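Local structure of calreticulin, putative (Trypanosoma cruzi, 5HCF) at residues 74-80 / 139-145; 145-149 / 160-164; 32-36 / 250-255; 83-87 / 214-218; 23-29 / 41-47. The protein probably acts as a lectin chaperone of the endoplasmic reticulum, binding glycans and polypeptides through a globular domain of legume lectin fold. One frame throughout, in Å; residues are numbered along the deposited sequence.

Contact 1 of 5, residues 74-80 / 139-145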
# COMPACT_ATOMS: atom_id res chain seq x y z
N SER A 74 -0.74 5.04 5.52
CA SER A 74 0.53 5.46 6.08
C SER A 74 1.18 4.34 6.89
O SER A 74 0.48 3.52 7.50
CB SER A 74 0.35 6.70 6.96
OG SER A 74 -0.52 6.44 8.04
N VAL A 75 2.51 4.30 6.88
CA VAL A 75 3.27 3.41 7.76
C VAL A 75 4.32 4.22 8.51
O VAL A 75 4.97 5.09 7.92
CB VAL A 75 3.98 2.29 7.00
CG1 VAL A 75 4.17 1.08 7.91
CG2 VAL A 75 3.20 1.91 5.78
N LYS A 76 4.49 3.93 9.79
CA LYS A 76 5.53 4.58 10.57
C LYS A 76 6.51 3.53 11.07
O LYS A 76 6.14 2.67 11.87
CB LYS A 76 4.93 5.37 11.73
CG LYS A 76 5.97 6.10 12.57
CD LYS A 76 5.42 6.55 13.92
CE LYS A 76 6.34 7.57 14.57
NZ LYS A 76 6.17 7.61 16.04
N HIS A 77 7.74 3.59 10.59
CA HIS A 77 8.79 2.68 11.04
C HIS A 77 9.68 3.37 12.07
O HIS A 77 10.82 3.74 11.77
CB HIS A 77 9.65 2.22 9.86
CG HIS A 77 8.89 1.48 8.80
ND1 HIS A 77 8.12 0.37 9.08
CD2 HIS A 77 8.79 1.69 7.47
CE1 HIS A 77 7.57 -0.07 7.95
NE2 HIS A 77 7.97 0.71 6.97
N GLU A 78 9.17 3.52 13.29
CA GLU A 78 9.88 4.24 14.35
C GLU A 78 10.96 3.39 15.02
O GLU A 78 11.76 3.90 15.80
CB GLU A 78 8.89 4.74 15.40
CG GLU A 78 7.95 3.66 15.95
CD GLU A 78 7.30 4.05 17.26
OE1 GLU A 78 6.93 5.23 17.43
OE2 GLU A 78 7.15 3.17 18.14
N GLN A 79 10.98 2.11 14.69
CA GLN A 79 11.83 1.14 15.39
C GLN A 79 13.28 1.04 14.91
O GLN A 79 14.07 0.30 15.50
CB GLN A 79 11.19 -0.24 15.34
CG GLN A 79 11.17 -0.87 13.96
CD GLN A 79 9.86 -0.60 13.24
OE1 GLN A 79 9.28 0.48 13.36
NE2 GLN A 79 9.38 -1.59 12.50
N ASP A 80 13.64 1.78 13.85
CA ASP A 80 14.92 1.58 13.16
C ASP A 80 14.84 0.29 12.36
O ASP A 80 15.47 -0.71 12.69
CB ASP A 80 16.11 1.52 14.12
CG ASP A 80 16.52 2.89 14.62
OD1 ASP A 80 16.48 3.85 13.82
OD2 ASP A 80 16.90 3.00 15.81
N PHE A 139 11.85 4.70 -0.42
CA PHE A 139 11.08 5.45 0.56
C PHE A 139 12.01 5.94 1.66
O PHE A 139 13.07 5.36 1.87
CB PHE A 139 9.94 4.60 1.14
CG PHE A 139 10.40 3.50 2.06
CD1 PHE A 139 10.74 2.25 1.55
CD2 PHE A 139 10.47 3.70 3.43
CE1 PHE A 139 11.16 1.23 2.39
CE2 PHE A 139 10.89 2.70 4.27
CZ PHE A 139 11.23 1.46 3.76
N PRO A 140 11.61 7.03 2.34
CA PRO A 140 12.48 7.67 3.33
C PRO A 140 12.80 6.75 4.50
O PRO A 140 11.90 6.11 5.06
CB PRO A 140 11.66 8.89 3.80
CG PRO A 140 10.54 9.03 2.81
CD PRO A 140 10.30 7.69 2.21
N GLU A 141 14.07 6.67 4.85
CA GLU A 141 14.52 5.76 5.89
C GLU A 141 14.70 6.52 7.20
O GLU A 141 15.82 6.83 7.59
CB GLU A 141 15.81 5.06 5.47
CG GLU A 141 15.60 4.05 4.37
CD GLU A 141 16.86 3.35 3.95
OE1 GLU A 141 16.77 2.41 3.12
OE2 GLU A 141 17.95 3.73 4.44
N ASP A 142 13.58 6.79 7.86
CA ASP A 142 13.59 7.48 9.14
C ASP A 142 12.45 6.95 9.99
O ASP A 142 11.73 6.03 9.58
CB ASP A 142 13.48 9.00 8.94
CG ASP A 142 12.24 9.41 8.15
OD1 ASP A 142 11.21 8.71 8.23
OD2 ASP A 142 12.30 10.43 7.43
N LYS A 143 12.29 7.52 11.18
CA LYS A 143 11.29 7.05 12.13
C LYS A 143 9.95 7.77 11.99
O LYS A 143 9.02 7.52 12.76
CB LYS A 143 11.81 7.19 13.56
CG LYS A 143 13.04 6.36 13.85
CD LYS A 143 13.56 6.59 15.25
CE LYS A 143 14.75 5.71 15.54
NZ LYS A 143 14.97 5.52 17.01
N LEU A 144 9.84 8.67 11.02
CA LEU A 144 8.63 9.47 10.85
C LEU A 144 7.54 8.73 10.08
O LEU A 144 7.79 7.74 9.39
CB LEU A 144 8.97 10.78 10.14
CG LEU A 144 9.97 11.70 10.83
CD1 LEU A 144 10.43 12.78 9.87
CD2 LEU A 144 9.35 12.32 12.08
N THR A 145 6.31 9.24 10.20
CA THR A 145 5.17 8.71 9.46
C THR A 145 5.23 9.14 8.00
O THR A 145 5.43 10.32 7.70
CB THR A 145 3.83 9.16 10.07
OG1 THR A 145 3.67 8.58 11.36
CG2 THR A 145 2.66 8.74 9.18
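Lys76 and Thr145 come close, with CA atoms 4.3 Å apart, where strands 69-76 and 145-152 run side by side as antiparallel neighbours in the legume lectin sandwich. The loops next to them stay close too, and the CA atoms of Glu78 and Lys143 are 3.8 Å apart. No backbone N-H bond joins the two segments; instead, the CA-H of Lys143 points almost straight at His77 O, with CA and O 3.4 Å apart.

A long, flexible residue suits position 76. With CG anti to the backbone N (chi1 -178°), the extended Lys76 chain crosses Thr145 at about a right angle, CB lying 3.5 Å from Thr145 OG1, and CE reaches 3.2 Å from Lys143 O. Its ammonium is met by Glu78 of its own segment, NZ to the anti lone pair of OE1 at 2.9 Å, and also makes a cation-pi contact with Phe33. Thr145 OG1 is hydrogen-bonded to Glu251 of helix 248-260. Lys143 is extended too: its methylenes lie along the Glu78 carbonyl, and NZ forms a weak salt bridge with Asp80 OD2 at 3.4 Å. Further in, the His77 and Phe139 rings meet obliquely, their planes 54° apart, while His77 ND1 is hydrogen-bonded to Ser222. An Asx turn shapes the loop before strand 145-152: Asp142 OD1, which also holds His146 NE2, takes the N-H of Leu144 at 3.1 Å from above the carboxylate plane, 55° out of it.

Contact 2 of 5, residues 145-149 / 160-164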
# COMPACT_ATOMS: atom_id res chain seq x y z
N THR A 145 6.31 9.24 10.20
CA THR A 145 5.17 8.71 9.46
C THR A 145 5.23 9.14 8.00
O THR A 145 5.43 10.32 7.70
CB THR A 145 3.83 9.16 10.07
OG1 THR A 145 3.67 8.58 11.36
CG2 THR A 145 2.66 8.74 9.18
N HIS A 146 5.06 8.19 7.09
CA HIS A 146 4.99 8.51 5.67
C HIS A 146 3.73 7.94 5.05
O HIS A 146 3.24 6.89 5.46
CB HIS A 146 6.23 7.99 4.94
CG HIS A 146 7.51 8.60 5.43
ND1 HIS A 146 7.89 9.88 5.09
CD2 HIS A 146 8.48 8.11 6.22
CE1 HIS A 146 9.05 10.15 5.67
NE2 HIS A 146 9.43 9.09 6.36
N VAL A 147 3.19 8.65 4.07
CA VAL A 147 1.93 8.29 3.43
C VAL A 147 2.15 7.86 1.98
O VAL A 147 2.88 8.51 1.23
CB VAL A 147 0.93 9.46 3.46
CG1 VAL A 147 -0.44 9.01 2.94
CG2 VAL A 147 0.82 10.02 4.87
N TYR A 148 1.51 6.77 1.59
CA TYR A 148 1.64 6.26 0.23
C TYR A 148 0.28 6.25 -0.45
O TYR A 148 -0.64 5.57 -0.01
CB TYR A 148 2.27 4.87 0.23
CG TYR A 148 3.59 4.84 0.98
CD1 TYR A 148 3.63 4.71 2.36
CD2 TYR A 148 4.80 4.97 0.30
CE1 TYR A 148 4.83 4.69 3.04
CE2 TYR A 148 6.00 4.95 0.97
CZ TYR A 148 6.01 4.82 2.35
OH TYR A 148 7.20 4.80 3.03
N THR A 149 0.17 7.01 -1.53
CA THR A 149 -1.10 7.19 -2.23
C THR A 149 -0.96 6.84 -3.70
O THR A 149 -0.00 7.25 -4.35
CB THR A 149 -1.62 8.64 -2.10
OG1 THR A 149 -1.67 9.02 -0.72
CG2 THR A 149 -3.00 8.76 -2.70
N PHE A 160 1.67 8.33 -8.34
CA PHE A 160 2.04 7.89 -7.01
C PHE A 160 2.49 9.07 -6.14
O PHE A 160 3.35 9.85 -6.54
CB PHE A 160 3.15 6.85 -7.08
CG PHE A 160 3.85 6.62 -5.77
CD1 PHE A 160 3.16 6.13 -4.67
CD2 PHE A 160 5.20 6.92 -5.62
CE1 PHE A 160 3.79 5.93 -3.46
CE2 PHE A 160 5.84 6.72 -4.41
CZ PHE A 160 5.13 6.22 -3.33
N PHE A 161 1.89 9.19 -4.96
CA PHE A 161 2.21 10.28 -4.05
C PHE A 161 2.87 9.75 -2.79
O PHE A 161 2.41 8.78 -2.20
CB PHE A 161 0.95 11.06 -3.68
CG PHE A 161 0.25 11.67 -4.86
CD1 PHE A 161 -0.56 10.90 -5.67
CD2 PHE A 161 0.40 13.02 -5.15
CE1 PHE A 161 -1.20 11.45 -6.76
CE2 PHE A 161 -0.24 13.58 -6.23
CZ PHE A 161 -1.05 12.80 -7.04
N LEU A 162 3.96 10.40 -2.38
CA LEU A 162 4.58 10.09 -1.11
C LEU A 162 4.50 11.33 -0.23
O LEU A 162 4.94 12.41 -0.63
CB LEU A 162 6.03 9.65 -1.30
CG LEU A 162 6.69 8.92 -0.13
CD1 LEU A 162 7.61 7.83 -0.65
CD2 LEU A 162 7.46 9.89 0.76
N ASP A 163 3.91 11.18 0.95
CA ASP A 163 3.68 12.30 1.86
C ASP A 163 2.93 13.45 1.19
O ASP A 163 3.22 14.62 1.44
CB ASP A 163 5.00 12.81 2.43
CG ASP A 163 5.73 11.76 3.23
OD1 ASP A 163 5.06 10.83 3.74
OD2 ASP A 163 6.97 11.85 3.35
N GLY A 164 1.97 13.11 0.34
CA GLY A 164 1.11 14.10 -0.28
C GLY A 164 1.67 14.70 -1.55
O GLY A 164 0.96 15.36 -2.30
O HOH W 1 0.74 10.43 0.08
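Thr149 and Asp163 carry most of this beta hairpin between strands 145-152 and 157-162, with Tyr148 packing on the other face of the sheet. Thr149 forms a hydrogen-bonded antiparallel pair with Phe161, its O receiving Phe161 N at 2.8 Å. Thr149 CB lies 3.9 Å from Phe161 CB. Thr149 OG1 turns to Ser72 and to a water that also binds Gly164 N and, weakly, Val147 O.

Asp163 ends the pairing. Its backbone N still reaches Val147 O at 2.9 Å, but in place of a carbonyl its carboxylate answers the other strand. Asp163 OD1 takes Val147 N nearly along the C-O axis at 2.9 Å, and OD2 offers its syn lone pair to His146 ND1 at 2.8 Å. Ring and carboxylate are nearly coplanar, 24° apart.

Tyr148 lies beside Phe160 and Leu162, all three pointing the same way: its CD2 is 3.9 Å from Phe160 CZ, ring edge to ring edge, and its CE2 is 3.7 Å from Leu162 CD1. Since His146 NE2 is hydrogen-bonded to Asp142, each ring nitrogen has a carboxylate partner, which would probably stabilise a protonated imidazole and fix its rotation.

Contact 3 of 5, residues 32-36 / 250-255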
# COMPACT_ATOMS: atom_id res chain seq x y z
N LYS A 32 6.14 4.64 20.65
CA LYS A 32 6.97 5.27 21.68
C LYS A 32 6.89 6.79 21.70
O LYS A 32 6.90 7.40 22.76
CB LYS A 32 8.44 4.88 21.53
CG LYS A 32 8.77 3.41 21.63
CD LYS A 32 10.27 3.25 21.78
CE LYS A 32 10.99 3.90 20.60
NZ LYS A 32 12.45 3.61 20.58
N PHE A 33 6.81 7.39 20.52
CA PHE A 33 6.59 8.83 20.41
C PHE A 33 5.49 9.11 19.40
O PHE A 33 5.29 8.33 18.46
CB PHE A 33 7.88 9.56 20.02
CG PHE A 33 8.27 9.35 18.59
CD1 PHE A 33 8.92 8.19 18.20
CD2 PHE A 33 7.99 10.31 17.63
CE1 PHE A 33 9.28 8.00 16.88
CE2 PHE A 33 8.35 10.12 16.31
CZ PHE A 33 8.99 8.96 15.94
N TYR A 34 4.77 10.21 19.58
CA TYR A 34 3.60 10.48 18.76
C TYR A 34 3.23 11.96 18.74
O TYR A 34 3.49 12.69 19.70
CB TYR A 34 2.41 9.66 19.27
CG TYR A 34 2.32 9.66 20.77
CD1 TYR A 34 1.76 10.73 21.45
CD2 TYR A 34 2.81 8.59 21.52
CE1 TYR A 34 1.68 10.74 22.83
CE2 TYR A 34 2.73 8.60 22.90
CZ TYR A 34 2.16 9.68 23.55
OH TYR A 34 2.08 9.69 24.92
N ALA A 35 2.63 12.40 17.63
CA ALA A 35 2.12 13.76 17.53
C ALA A 35 0.93 13.97 18.46
O ALA A 35 0.76 15.05 19.04
CB ALA A 35 1.74 14.07 16.09
N ASP A 36 0.11 12.94 18.60
CA ASP A 36 -1.09 13.02 19.43
C ASP A 36 -1.42 11.64 20.00
O ASP A 36 -1.49 10.67 19.26
CB ASP A 36 -2.26 13.58 18.62
CG ASP A 36 -3.52 13.76 19.45
OD1 ASP A 36 -4.17 12.74 19.79
OD2 ASP A 36 -3.86 14.92 19.77
N ALA A 250 3.66 18.40 14.79
CA ALA A 250 3.68 17.79 16.12
C ALA A 250 4.59 16.56 16.22
O ALA A 250 5.39 16.44 17.15
CB ALA A 250 2.26 17.42 16.54
N GLU A 251 4.46 15.65 15.26
CA GLU A 251 5.25 14.42 15.26
C GLU A 251 6.75 14.69 15.19
O GLU A 251 7.53 14.10 15.95
CB GLU A 251 4.84 13.52 14.09
CG GLU A 251 5.42 12.12 14.16
CD GLU A 251 5.16 11.33 12.89
OE1 GLU A 251 5.56 11.79 11.80
OE2 GLU A 251 4.55 10.24 12.99
N ALA A 252 7.16 15.56 14.28
CA ALA A 252 8.56 15.92 14.13
C ALA A 252 9.14 16.52 15.42
O ALA A 252 10.30 16.27 15.76
CB ALA A 252 8.73 16.89 12.97
N ASP A 253 8.33 17.30 16.13
CA ASP A 253 8.75 17.87 17.40
C ASP A 253 8.81 16.80 18.48
O ASP A 253 9.67 16.84 19.37
CB ASP A 253 7.81 19.00 17.83
CG ASP A 253 7.92 20.22 16.93
OD1 ASP A 253 8.86 20.28 16.11
OD2 ASP A 253 7.07 21.13 17.05
N ALA A 254 7.90 15.84 18.40
CA ALA A 254 7.91 14.71 19.32
C ALA A 254 9.16 13.86 19.09
O ALA A 254 9.77 13.37 20.04
CB ALA A 254 6.65 13.88 19.15
N LEU A 255 9.52 13.69 17.82
CA LEU A 255 10.73 12.95 17.47
C LEU A 255 12.00 13.63 17.98
O LEU A 255 12.90 12.96 18.48
CB LEU A 255 10.82 12.77 15.95
CG LEU A 255 12.09 12.05 15.48
CD1 LEU A 255 12.18 10.63 16.04
CD2 LEU A 255 12.16 12.05 13.96
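Phe33 and Ala35 press into one side of helix 248-260, in a loop-on-helix contact that ties the connection between strands 26-29 and 42-45 to the C-terminal helix outside the lectin sandwich. The closest backbone approach is at Ala35 and Glu251, whose CA atoms are 3.9 Å apart. Such nearness is possible because the helix offers small residues here: Ala250 and Ala254, one turn apart, make a shallow strip along the loop.

Two bumps enter this surface. The first is the methyl of Ala35, which settles beside the upstream turn, 3.4 Å from Ala250 CB and 3.3 Å from Glu251 N; so small a group suits this close approach. The second is the Phe33 ring. Its CG stands between the backbone N and the carbonyl carbon (chi1 73°), which directs the ring at the helix, into the hollow bounded by Glu251, Ala254 and Leu255. The aliphatic part of Glu251 forms one wall, with CG 4.1 Å from Phe33 CE2. Beyond CG, the Glu251 carboxylate is hydrogen-bonded through OE2 to Thr145 OG1, so the chain gives carbon to the ring and its polar end to the sheet. Between the two bumps, the helix returns a knob of its own: Ala254 CB meets Tyr34 O at 3.4 Å.

Leu255 closes the hollow. Its CB lies 3.6 Å from Phe33 CE2, and one branch bends over the ring in a CH-pi contact, CD1 standing 4.0 Å from the centroid and 28° off the normal, with Phe33 CZ its nearest ring atom at 3.6 Å.

Contact 4 of 5, residues 83-87 / 214-218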
# COMPACT_ATOMS: atom_id res chain seq x y z
N CYS A 83 15.22 -4.68 8.12
CA CYS A 83 14.52 -5.57 7.19
C CYS A 83 13.07 -5.73 7.62
O CYS A 83 12.78 -6.23 8.70
CB CYS A 83 15.21 -6.94 7.11
SG CYS A 83 14.49 -8.07 5.87
N GLY A 84 12.15 -5.27 6.77
CA GLY A 84 10.74 -5.47 7.00
C GLY A 84 9.83 -4.77 6.01
O GLY A 84 10.20 -3.75 5.43
N GLY A 85 8.63 -5.29 5.84
CA GLY A 85 7.68 -4.73 4.90
C GLY A 85 6.70 -3.78 5.56
O GLY A 85 6.46 -3.86 6.77
N GLY A 86 6.13 -2.88 4.77
CA GLY A 86 5.12 -1.96 5.25
C GLY A 86 4.10 -1.68 4.17
O GLY A 86 3.57 -0.58 4.05
N TYR A 87 3.82 -2.71 3.37
CA TYR A 87 2.90 -2.58 2.25
C TYR A 87 1.58 -3.30 2.52
O TYR A 87 1.53 -4.25 3.29
CB TYR A 87 3.55 -3.13 0.98
CG TYR A 87 4.11 -4.53 1.15
CD1 TYR A 87 3.30 -5.65 1.00
CD2 TYR A 87 5.45 -4.72 1.48
CE1 TYR A 87 3.82 -6.94 1.16
CE2 TYR A 87 5.97 -5.99 1.65
CZ TYR A 87 5.15 -7.10 1.48
OH TYR A 87 5.67 -8.36 1.64
N ASP A 214 0.04 -8.30 4.78
CA ASP A 214 0.82 -9.52 4.72
C ASP A 214 2.28 -9.14 4.59
O ASP A 214 2.78 -8.91 3.48
CB ASP A 214 0.36 -10.38 3.54
CG ASP A 214 1.36 -11.45 3.17
OD1 ASP A 214 1.99 -12.03 4.09
OD2 ASP A 214 1.55 -11.69 1.96
N VAL A 215 2.98 -9.05 5.72
CA VAL A 215 4.37 -8.61 5.71
C VAL A 215 5.25 -9.44 6.62
O VAL A 215 4.78 -10.08 7.56
CB VAL A 215 4.50 -7.13 6.13
CG1 VAL A 215 3.70 -6.24 5.21
CG2 VAL A 215 4.07 -6.94 7.58
N TRP A 216 6.55 -9.43 6.33
CA TRP A 216 7.56 -10.00 7.21
C TRP A 216 8.37 -8.87 7.84
O TRP A 216 8.74 -7.92 7.16
CB TRP A 216 8.48 -10.96 6.43
CG TRP A 216 9.83 -11.17 7.06
CD1 TRP A 216 10.99 -10.50 6.77
CD2 TRP A 216 10.16 -12.10 8.10
NE1 TRP A 216 12.01 -10.97 7.55
CE2 TRP A 216 11.53 -11.95 8.38
CE3 TRP A 216 9.42 -13.05 8.82
CZ2 TRP A 216 12.19 -12.71 9.34
CZ3 TRP A 216 10.08 -13.80 9.78
CH2 TRP A 216 11.44 -13.63 10.03
N GLN A 217 8.62 -8.97 9.14
CA GLN A 217 9.42 -7.97 9.84
C GLN A 217 10.47 -8.60 10.76
O GLN A 217 10.14 -9.41 11.62
CB GLN A 217 8.55 -7.02 10.66
CG GLN A 217 7.91 -5.89 9.87
CD GLN A 217 7.41 -4.78 10.77
OE1 GLN A 217 6.48 -4.97 11.55
NE2 GLN A 217 8.05 -3.62 10.69
N VAL A 218 11.72 -8.20 10.56
CA VAL A 218 12.79 -8.56 11.48
C VAL A 218 12.72 -7.66 12.71
O VAL A 218 12.50 -8.13 13.83
CB VAL A 218 14.18 -8.44 10.85
CG1 VAL A 218 15.25 -8.76 11.89
CG2 VAL A 218 14.31 -9.36 9.64
O HOH W 2 0.82 -7.00 2.57
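Neighbouring strands 83-91 and 208-217 of the seven-stranded sheet, which probably forms the concave glycan-binding side of the calreticulin lectin domain, meet here antiparallel. Two backbone bonds join them: Val218 N to Cys83 O and Gly85 N to Trp216 O, both 2.9 Å. Gly84 and Gly85 suit the tight spacing, for without side chains the backbones can close until the CA atoms of Gly84 and Gln217 are 4.0 Å apart.

At one end, Cys83, disulfide-linked to Cys114, sets SG at the edge of the Trp216 ring, 4.2 Å from NE1, while its CB packs on Val218 CG2 at 3.6 Å. At the other, the branched Val215 lays CG1 against the centre of the Tyr87 ring face, 4.0 Å from the centroid and 8° off the normal. Tyr87 CE1 also approaches Asp214 O at 3.2 Å. A water bridges Tyr87 O with both backbone N and O of Asp214, whose carboxylate pairs with Lys89.

An acetic acid molecule, probably from the crystallisation liquor, though such molecules often mark pockets, lies about 3 Å from the Tyr87 side chain (nearest atoms). Backed by CG1 on one face, the Tyr87 ring is probably held in its orientation on this sheet.

Contact 5 of 5, residues 23-29 / 41-47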
# COMPACT_ATOMS: atom_id res chain seq x y z
N PHE A 23 1.71 -16.47 13.61
CA PHE A 23 1.68 -15.10 13.10
C PHE A 23 1.90 -14.13 14.26
O PHE A 23 1.54 -14.42 15.40
CB PHE A 23 0.36 -14.79 12.39
CG PHE A 23 0.29 -15.34 10.99
CD1 PHE A 23 1.20 -14.93 10.03
CD2 PHE A 23 -0.71 -16.23 10.63
CE1 PHE A 23 1.13 -15.43 8.74
CE2 PHE A 23 -0.78 -16.72 9.34
CZ PHE A 23 0.14 -16.32 8.40
N GLY A 24 2.48 -12.98 13.95
CA GLY A 24 2.84 -12.01 14.98
C GLY A 24 1.64 -11.32 15.59
O GLY A 24 0.57 -11.25 14.98
N LYS A 25 1.80 -10.81 16.80
CA LYS A 25 0.71 -10.12 17.48
C LYS A 25 0.67 -8.64 17.09
O LYS A 25 1.71 -8.00 16.92
CB LYS A 25 0.85 -10.26 19.00
CG LYS A 25 -0.00 -9.29 19.80
CD LYS A 25 0.51 -9.15 21.23
CE LYS A 25 -0.15 -7.99 21.96
NZ LYS A 25 0.52 -7.68 23.25
N VAL A 26 -0.54 -8.11 16.95
CA VAL A 26 -0.72 -6.71 16.63
C VAL A 26 -1.59 -6.04 17.69
O VAL A 26 -2.34 -6.71 18.39
CB VAL A 26 -1.37 -6.51 15.24
CG1 VAL A 26 -0.58 -7.27 14.16
CG2 VAL A 26 -2.83 -6.93 15.26
N GLU A 27 -1.48 -4.72 17.79
CA GLU A 27 -2.25 -3.97 18.77
C GLU A 27 -2.53 -2.56 18.26
O GLU A 27 -1.84 -2.05 17.38
CB GLU A 27 -1.51 -3.90 20.10
CG GLU A 27 -0.33 -2.96 20.07
CD GLU A 27 0.46 -2.97 21.35
OE1 GLU A 27 -0.04 -3.51 22.36
OE2 GLU A 27 1.58 -2.42 21.35
N ILE A 28 -3.55 -1.93 18.83
CA ILE A 28 -3.80 -0.52 18.58
C ILE A 28 -2.89 0.29 19.50
O ILE A 28 -2.92 0.11 20.72
CB ILE A 28 -5.28 -0.15 18.82
CG1 ILE A 28 -6.19 -0.93 17.87
CG2 ILE A 28 -5.48 1.36 18.68
CD1 ILE A 28 -5.88 -0.75 16.39
N SER A 29 -2.10 1.19 18.92
CA SER A 29 -1.10 1.92 19.70
C SER A 29 -0.56 3.14 18.96
O SER A 29 -0.57 3.19 17.73
CB SER A 29 0.06 1.00 20.07
OG SER A 29 1.25 1.74 20.27
N LYS A 41 -2.87 7.00 17.05
CA LYS A 41 -3.13 5.57 17.24
C LYS A 41 -3.33 4.86 15.91
O LYS A 41 -3.87 5.43 14.96
CB LYS A 41 -4.34 5.35 18.15
CG LYS A 41 -4.10 5.70 19.61
CD LYS A 41 -5.29 5.33 20.48
CE LYS A 41 -4.91 5.30 21.95
NZ LYS A 41 -6.09 5.06 22.82
N GLY A 42 -2.88 3.61 15.84
CA GLY A 42 -2.99 2.82 14.63
C GLY A 42 -2.64 1.37 14.85
O GLY A 42 -2.45 0.93 15.99
N LEU A 43 -2.56 0.61 13.77
CA LEU A 43 -2.24 -0.81 13.84
C LEU A 43 -0.74 -1.00 13.99
O LEU A 43 0.04 -0.64 13.11
CB LEU A 43 -2.75 -1.54 12.59
CG LEU A 43 -2.80 -3.06 12.61
CD1 LEU A 43 -1.42 -3.65 12.45
CD2 LEU A 43 -3.46 -3.56 13.88
N ARG A 44 -0.33 -1.56 15.12
CA ARG A 44 1.09 -1.69 15.43
C ARG A 44 1.52 -3.15 15.48
O ARG A 44 0.92 -3.97 16.19
CB ARG A 44 1.40 -1.00 16.76
CG ARG A 44 2.84 -1.12 17.20
CD ARG A 44 3.06 -0.40 18.53
NE ARG A 44 4.43 -0.56 19.01
CZ ARG A 44 4.86 -1.61 19.70
NH1 ARG A 44 4.03 -2.59 20.01
NH2 ARG A 44 6.13 -1.67 20.08
N LEU A 45 2.56 -3.48 14.72
CA LEU A 45 3.13 -4.82 14.74
C LEU A 45 4.10 -4.90 15.92
O LEU A 45 4.97 -4.04 16.06
CB LEU A 45 3.82 -5.14 13.42
CG LEU A 45 3.04 -4.73 12.17
CD1 LEU A 45 3.57 -5.46 10.95
CD2 LEU A 45 1.55 -4.98 12.34
N THR A 46 3.95 -5.93 16.74
CA THR A 46 4.58 -5.96 18.06
C THR A 46 5.82 -6.84 18.18
O THR A 46 6.69 -6.56 18.99
CB THR A 46 3.57 -6.42 19.14
OG1 THR A 46 3.12 -7.75 18.85
CG2 THR A 46 2.38 -5.49 19.18
N GLU A 47 5.89 -7.91 17.40
CA GLU A 47 6.89 -8.94 17.64
C GLU A 47 7.96 -9.02 16.56
O GLU A 47 7.67 -9.09 15.36
CB GLU A 47 6.21 -10.30 17.78
CG GLU A 47 5.30 -10.41 19.00
CD GLU A 47 4.75 -11.81 19.19
OE1 GLU A 47 3.94 -12.25 18.35
OE2 GLU A 47 5.14 -12.47 20.18
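Arg44 and Glu27 pair at the middle of an antiparallel ribbon, strands 26-29 and 42-45, which belongs to the other sheet of the lectin sandwich and whose short segments run at 136° to each other. Their backbones bond both ways, Arg44 N to Glu27 O at 2.8 Å and Glu27 N to Arg44 O at 3.0 Å.

The Arg44 side chain, which packs on Ile223 of the adjoining strand, starts with CB 3.5 Å from Glu27 O. CG, anti to the backbone N (chi1 178°), carries the chain outward. CD then passes Ser29 OG at 3.3 Å, and NE ends the extended line. There the guanidinium turns about NE-CZ, bringing NH1 to Glu27 OE2 at 2.8 Å in a salt bridge whose hydrogen bond is bent and weak, the guanidinium and carboxylate planes lying 43° apart.

The other face is apolar: Val26 sets CG1 3.6 Å from Leu45 CD2 and CG2 3.7 Å from Leu43 CD2, branched methyls meshing beside Tyr52 and Leu54. Beyond the strands, Glu47 OE1 takes Lys25 N at 3.0 Å. The ribbon is thus two-sided, its apolar face turned into the sandwich and its other face joined by a charge pair that probably gains more from electrostatics than from a well-aimed hydrogen bond.

Contacts 1 and 2 share Thr145 and lie about 12 Å apart between centres, joined by a probable hydrogen bond from Val75 N to His146 O at 3.0 Å. Contact 3 fastens the C-terminal helix to both, through a probable hydrogen bond of Thr145 OG1 with Glu251 OE2, and to contact 1 through Glu78 and Lys32. Contact 5 reaches the same sheet as contacts 1 and 2, whereas contact 4 belongs to the facing sheet; Leu45 CD1 packs on Val215 CG2 at 3.7 Å across the sandwich. Contact 4 adjoins the acetic acid and lies on the probable glycan-binding sheet, with its centre about 23 Å from that of contact 3.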